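Local structure of transcriptional regulator I2 (Pseudomonas fluorescens, 4MXM) at residues Q14-E19 / M72-H77; A99-E104 / Q143-V148. The protein is a Crohn's disease-associated superantigen of the TetR family of regulators, and probably binds DNA through an N-terminal helix-turn-helix domain. All blocks are in the same frame, centred on the assembly; numbering follows the deposited sequence.

Contact 1: Q14-E19 / M72-H77; sequences QLTDPE and MEETIH
Glu74 reaches from helix 64-89 to the loop 14-19 and takes the backbone NH of Thr16 on OE2. This bond, Thr16 N to Glu74 OE2, is short at 2.7 Å and nearly straight (164° at the hydrogen), and it uses the syn lone pair. The chain leaves the helix with CG anti to the backbone N and then bends at chi2 (85°), which brings the carboxylate across the loop. Here the fit is close: Leu15 CA lies 3.5 Å from Glu74 OE2, and Leu15 CD2 lies over the face of the carboxylate, 3.8 Å from Glu74 OE2. The other half of the carboxylate is wetter. A water donates to Glu74 OE1 at 2.8 Å and also bonds Thr16 OG1, bridging the two side chains. Looser still is the far end, where the Gln14 amide stands nearly upright to the His77 ring, planes 77° apart, with Gln14 NE2 3.6 Å from His77 NE2. Met9 of helix 2-10 touches Gln14, Leu15 and His77. A carboxylate holding a loop NH thus ties the link between helices 2-10 and 21-34 to the long helix that follows the helix-turn-helix region in this TetR-family fold.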
loop_
_atom_site.group_PDB
_atom_site.type_symbol
_atom_site.label_atom_id
_atom_site.label_comp_id
_atom_site.label_asym_id
_atom_site.label_seq_id
_atom_site.Cartn_x
_atom_site.Cartn_y
_atom_site.Cartn_z
ATOM N N GLN A 14 -17.135 -21.890 -12.263
ATOM C CA GLN A 14 -16.006 -21.110 -11.776
ATOM C C GLN A 14 -16.358 -20.367 -10.490
ATOM O O GLN A 14 -15.527 -20.238 -9.590
ATOM C CB GLN A 14 -15.520 -20.138 -12.854
ATOM C CG GLN A 14 -15.055 -20.827 -14.131
ATOM C CD GLN A 14 -14.483 -19.857 -15.148
ATOM O OE1 GLN A 14 -15.159 -19.467 -16.099
ATOM N NE2 GLN A 14 -13.227 -19.470 -14.955
ATOM N N LEU A 15 -17.592 -19.879 -10.408
ATOM C CA LEU A 15 -18.093 -19.275 -9.180
ATOM C C LEU A 15 -18.955 -20.279 -8.426
ATOM O O LEU A 15 -19.674 -21.071 -9.034
ATOM C CB LEU A 15 -18.891 -18.004 -9.478
ATOM C CG LEU A 15 -18.091 -16.787 -9.946
ATOM C CD1 LEU A 15 -19.016 -15.611 -10.205
ATOM C CD2 LEU A 15 -17.030 -16.418 -8.922
ATOM N N THR A 16 -18.881 -20.243 -7.100
ATOM C CA THR A 16 -19.583 -21.216 -6.272
ATOM C C THR A 16 -20.726 -20.584 -5.481
ATOM O O THR A 16 -20.558 -19.531 -4.866
ATOM C CB THR A 16 -18.614 -21.930 -5.305
ATOM O OG1 THR A 16 -17.620 -22.636 -6.059
ATOM C CG2 THR A 16 -19.362 -22.918 -4.422
ATOM N N ASP A 17 -21.887 -21.232 -5.516
ATOM C CA ASP A 17 -23.053 -20.795 -4.755
ATOM C C ASP A 17 -22.770 -20.857 -3.258
ATOM O O ASP A 17 -22.496 -21.929 -2.721
ATOM C CB ASP A 17 -24.263 -21.667 -5.102
ATOM C CG ASP A 17 -25.507 -21.288 -4.319
ATOM O OD1 ASP A 17 -25.651 -20.105 -3.949
ATOM O OD2 ASP A 17 -26.349 -22.179 -4.077
ATOM N N PRO A 18 -22.828 -19.700 -2.581
ATOM C CA PRO A 18 -22.533 -19.590 -1.148
ATOM C C PRO A 18 -23.389 -20.507 -0.270
ATOM O O PRO A 18 -22.892 -21.013 0.735
ATOM C CB PRO A 18 -22.849 -18.123 -0.843
ATOM C CG PRO A 18 -22.635 -17.420 -2.139
ATOM C CD PRO A 18 -23.096 -18.384 -3.192
ATOM N N GLU A 19 -24.649 -20.723 -0.638
ATOM C CA GLU A 19 -25.533 -21.560 0.174
ATOM C C GLU A 19 -25.457 -23.033 -0.231
ATOM O O GLU A 19 -26.115 -23.888 0.368
ATOM C CB GLU A 19 -26.980 -21.063 0.111
ATOM C CG GLU A 19 -27.834 -21.475 1.314
ATOM C CD GLU A 19 -29.275 -21.039 1.179
ATOM O OE1 GLU A 19 -29.531 -20.076 0.429
ATOM O OE2 GLU A 19 -30.154 -21.656 1.821
HETATM N N MSE A 72 -8.786 -18.951 -2.393
HETATM C CA MSE A 72 -8.083 -17.845 -3.031
HETATM C C MSE A 72 -8.544 -17.610 -4.468
HETATM O O MSE A 72 -8.767 -16.469 -4.874
HETATM C CB MSE A 72 -6.570 -18.077 -2.993
HETATM C CG MSE A 72 -5.975 -18.018 -1.596
HETATM SE SE MSE A 72 -4.040 -18.245 -1.589
HETATM C CE MSE A 72 -3.711 -18.008 0.318
ATOM N N GLU A 73 -8.684 -18.688 -5.234
ATOM C CA GLU A 73 -9.095 -18.585 -6.633
ATOM C C GLU A 73 -10.515 -18.045 -6.781
ATOM O O GLU A 73 -10.784 -17.231 -7.662
ATOM C CB GLU A 73 -8.976 -19.939 -7.335
ATOM C CG GLU A 73 -7.548 -20.407 -7.545
ATOM C CD GLU A 73 -7.475 -21.738 -8.264
ATOM O OE1 GLU A 73 -6.352 -22.181 -8.585
ATOM O OE2 GLU A 73 -8.540 -22.341 -8.512
ATOM N N GLU A 74 -11.415 -18.510 -5.919
ATOM C CA GLU A 74 -12.804 -18.057 -5.924
ATOM C C GLU A 74 -12.883 -16.550 -5.730
ATOM O O GLU A 74 -13.618 -15.859 -6.435
ATOM C CB GLU A 74 -13.590 -18.751 -4.810
ATOM C CG GLU A 74 -15.048 -18.332 -4.709
ATOM C CD GLU A 74 -15.944 -19.121 -5.641
ATOM O OE1 GLU A 74 -15.514 -20.196 -6.111
ATOM O OE2 GLU A 74 -17.079 -18.670 -5.903
ATOM N N THR A 75 -12.111 -16.050 -4.772
ATOM C CA THR A 75 -12.138 -14.639 -4.410
ATOM C C THR A 75 -11.582 -13.758 -5.523
ATOM O O THR A 75 -12.115 -12.684 -5.800
ATOM C CB THR A 75 -11.332 -14.382 -3.127
ATOM O OG1 THR A 75 -11.612 -15.410 -2.169
ATOM C CG2 THR A 75 -11.688 -13.025 -2.542
ATOM N N ILE A 76 -10.503 -14.213 -6.151
ATOM C CA ILE A 76 -9.894 -13.474 -7.250
ATOM C C ILE A 76 -10.801 -13.497 -8.474
ATOM O O ILE A 76 -11.045 -12.460 -9.092
ATOM C CB ILE A 76 -8.514 -14.047 -7.623
ATOM C CG1 ILE A 76 -7.552 -13.935 -6.439
ATOM C CG2 ILE A 76 -7.952 -13.327 -8.835
ATOM C CD1 ILE A 76 -6.238 -14.654 -6.653
ATOM N N HIS A 77 -11.296 -14.685 -8.815
ATOM C CA HIS A 77 -12.211 -14.856 -9.942
ATOM C C HIS A 77 -13.430 -13.951 -9.821
ATOM O O HIS A 77 -13.852 -13.332 -10.798
ATOM C CB HIS A 77 -12.668 -16.314 -10.051
ATOM C CG HIS A 77 -11.896 -17.120 -11.048
ATOM N ND1 HIS A 77 -11.387 -18.369 -10.761
ATOM C CD2 HIS A 77 -11.557 -16.862 -12.334
ATOM C CE1 HIS A 77 -10.762 -18.842 -11.825
ATOM N NE2 HIS A 77 -10.851 -17.947 -12.792
HETATM O O HOH W 1 -14.883 -22.881 -5.859
#

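Contact 2: A99-E104 / Q143-V148; sequences ALIRCE and QIWLQV
Within the all-helical C-terminal domain of the TetR-like fold, helices 93-108 and 128-154 run roughly antiparallel, and an indole fills much of the space between them. The axes of their segments stay 11.2 Å apart at an angle of 150°, a wide spacing bridged by Trp145 and Leu100. Leu100 sits over one face of the tryptophan: its CB lies 3.6 Å from the centroid of the six-membered ring, 14° off the normal, a CH-pi contact. Having CG anti to the carbonyl carbon carries the leucine along the same face, so that Leu100 CD1 stands above Trp145 CD2, and on toward helix 128-154. There Leu100 CD1 meets Val148 CG2 tip to tip at 3.7 Å, while Ile144 CG2 lies 4.0 Å from both Leu100 CD1 and Leu100 CD2. Met83 of helix 64-89 touches both Leu100 and Ile144, so that a third helix of the bundle closes over this apolar cluster. The outer rim of the indole slides under the Leu100 carbonyl, which is tilted above the plane, with Leu100 O 3.2 Å from Trp145 CZ2. Ile101 CG1 and Glu104 CB lie at the ring edge, in its plane, and Ile101 continues to Ala192 and Leu196 of helix 188-199. Glu104 brings the one acid into this buried contact; its carboxylate is turned 46° from the indole plane, and Glu104 OE1 is 3.1 Å from Trp145 NE1. That oxygen is hydrogen-bonded to Tyr141 OH and forms a salt bridge with Arg166 of helix 162-174, partners that would be expected to favour the ionised acid. Arg166 also makes a cation-pi contact with Trp145, so the charge that pairs with the carboxylate packs against the indole as well.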
loop_
_atom_site.group_PDB
_atom_site.type_symbol
_atom_site.label_atom_id
_atom_site.label_comp_id
_atom_site.label_asym_id
_atom_site.label_seq_id
_atom_site.Cartn_x
_atom_site.Cartn_y
_atom_site.Cartn_z
ATOM N N ALA A 99 -14.320 3.005 -13.023
ATOM C CA ALA A 99 -14.886 1.708 -12.673
ATOM C C ALA A 99 -13.855 0.826 -11.981
ATOM O O ALA A 99 -14.161 0.161 -10.991
ATOM C CB ALA A 99 -15.433 1.015 -13.912
ATOM N N LEU A 100 -12.632 0.830 -12.501
ATOM C CA LEU A 100 -11.558 0.019 -11.935
ATOM C C LEU A 100 -11.080 0.564 -10.591
ATOM O O LEU A 100 -10.767 -0.200 -9.679
ATOM C CB LEU A 100 -10.386 -0.082 -12.911
ATOM C CG LEU A 100 -10.688 -0.756 -14.250
ATOM C CD1 LEU A 100 -9.398 -1.077 -14.982
ATOM C CD2 LEU A 100 -11.523 -2.013 -14.047
ATOM N N ILE A 101 -11.019 1.887 -10.478
ATOM C CA ILE A 101 -10.630 2.524 -9.226
ATOM C C ILE A 101 -11.636 2.189 -8.129
ATOM O O ILE A 101 -11.259 1.793 -7.028
ATOM C CB ILE A 101 -10.518 4.053 -9.381
ATOM C CG1 ILE A 101 -9.300 4.410 -10.235
ATOM C CG2 ILE A 101 -10.424 4.726 -8.019
ATOM C CD1 ILE A 101 -9.215 5.878 -10.596
ATOM N N ARG A 102 -12.918 2.333 -8.451
ATOM C CA ARG A 102 -13.989 2.070 -7.495
ATOM C C ARG A 102 -14.023 0.612 -7.042
ATOM O O ARG A 102 -14.209 0.327 -5.859
ATOM C CB ARG A 102 -15.341 2.472 -8.088
ATOM C CG ARG A 102 -16.535 2.090 -7.229
ATOM C CD ARG A 102 -17.843 2.570 -7.840
ATOM N NE ARG A 102 -17.951 2.242 -9.259
ATOM C CZ ARG A 102 -17.945 3.143 -10.237
ATOM N NH1 ARG A 102 -18.046 2.753 -11.500
ATOM N NH2 ARG A 102 -17.843 4.433 -9.952
ATOM N N CYS A 103 -13.840 -0.308 -7.985
ATOM C CA CYS A 103 -13.850 -1.734 -7.670
ATOM C C CYS A 103 -12.699 -2.118 -6.750
ATOM O O CYS A 103 -12.886 -2.862 -5.786
ATOM C CB CYS A 103 -13.797 -2.574 -8.948
ATOM S SG CYS A 103 -15.352 -2.636 -9.862
ATOM N N GLU A 104 -11.510 -1.606 -7.048
ATOM C CA GLU A 104 -10.329 -1.920 -6.255
ATOM C C GLU A 104 -10.460 -1.382 -4.831
ATOM O O GLU A 104 -10.108 -2.066 -3.872
ATOM C CB GLU A 104 -9.068 -1.376 -6.926
ATOM C CG GLU A 104 -7.775 -1.791 -6.245
ATOM C CD GLU A 104 -6.609 -1.864 -7.212
ATOM O OE1 GLU A 104 -6.595 -2.785 -8.056
ATOM O OE2 GLU A 104 -5.710 -1.003 -7.133
ATOM N N GLN A 143 -3.946 -7.262 -16.187
ATOM C CA GLN A 143 -4.132 -7.061 -17.622
ATOM C C GLN A 143 -5.262 -6.078 -17.903
ATOM O O GLN A 143 -5.166 -5.243 -18.806
ATOM C CB GLN A 143 -4.430 -8.384 -18.329
ATOM C CG GLN A 143 -4.703 -8.207 -19.820
ATOM C CD GLN A 143 -5.294 -9.441 -20.456
ATOM O OE1 GLN A 143 -5.184 -10.541 -19.920
ATOM N NE2 GLN A 143 -5.929 -9.264 -21.609
ATOM N N ILE A 144 -6.333 -6.191 -17.123
ATOM C CA ILE A 144 -7.485 -5.313 -17.271
ATOM C C ILE A 144 -7.109 -3.866 -16.946
ATOM O O ILE A 144 -7.505 -2.940 -17.655
ATOM C CB ILE A 144 -8.650 -5.776 -16.375
ATOM C CG1 ILE A 144 -9.149 -7.153 -16.825
ATOM C CG2 ILE A 144 -9.780 -4.761 -16.389
ATOM C CD1 ILE A 144 -10.231 -7.729 -15.937
ATOM N N TRP A 145 -6.338 -3.681 -15.877
ATOM C CA TRP A 145 -5.844 -2.360 -15.509
ATOM C C TRP A 145 -5.000 -1.755 -16.627
ATOM O O TRP A 145 -5.211 -0.612 -17.023
ATOM C CB TRP A 145 -5.028 -2.429 -14.216
ATOM C CG TRP A 145 -5.841 -2.243 -12.973
ATOM C CD1 TRP A 145 -6.254 -3.214 -12.109
ATOM C CD2 TRP A 145 -6.344 -1.006 -12.456
ATOM N NE1 TRP A 145 -6.981 -2.658 -11.084
ATOM C CE2 TRP A 145 -7.052 -1.303 -11.275
ATOM C CE3 TRP A 145 -6.265 0.325 -12.878
ATOM C CZ2 TRP A 145 -7.674 -0.319 -10.508
ATOM C CZ3 TRP A 145 -6.885 1.300 -12.117
ATOM C CH2 TRP A 145 -7.580 0.974 -10.947
ATOM N N LEU A 146 -4.048 -2.531 -17.134
ATOM C CA LEU A 146 -3.143 -2.059 -18.179
ATOM C C LEU A 146 -3.861 -1.719 -19.484
ATOM O O LEU A 146 -3.510 -0.751 -20.157
ATOM C CB LEU A 146 -2.043 -3.088 -18.437
ATOM C CG LEU A 146 -1.120 -3.379 -17.254
ATOM C CD1 LEU A 146 -0.225 -4.571 -17.551
ATOM C CD2 LEU A 146 -0.288 -2.151 -16.904
ATOM N N GLN A 147 -4.862 -2.518 -19.841
ATOM C CA GLN A 147 -5.630 -2.275 -21.058
ATOM C C GLN A 147 -6.434 -0.980 -20.955
ATOM O O GLN A 147 -6.393 -0.142 -21.855
ATOM C CB GLN A 147 -6.562 -3.453 -21.354
ATOM C CG GLN A 147 -7.368 -3.304 -22.636
ATOM C CD GLN A 147 -6.544 -3.578 -23.883
ATOM O OE1 GLN A 147 -6.485 -2.755 -24.795
ATOM N NE2 GLN A 147 -5.908 -4.745 -23.929
ATOM N N VAL A 148 -7.158 -0.822 -19.851
ATOM C CA VAL A 148 -7.984 0.364 -19.636
ATOM C C VAL A 148 -7.132 1.628 -19.513
ATOM O O VAL A 148 -7.455 2.665 -20.098
ATOM C CB VAL A 148 -8.885 0.203 -18.393
ATOM C CG1 VAL A 148 -9.609 1.503 -18.075
ATOM C CG2 VAL A 148 -9.881 -0.926 -18.610
#

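The two contacts follow in series along the chain, 14-19 / 72-77 closing before 99-104 / 143-148 opens. Their centres are 20 Å apart on opposite sides of the chain's centre, and their nearest atoms, about 8 Å apart, do not touch. Helix 64-89 connects them: it supplies residues 72-77 to contact 1, and farther along, Met83 and Leu87 pack on Leu100 of contact 2. On helix 128-154, Leu137 packs on His77 of contact 1, and farther along Trp145 belongs to contact 2. One is polar, at the surface, and made by the loop between helices 2-10 and 21-34; the other is buried in the C-terminal bundle. Continuous helices thus join the two parts.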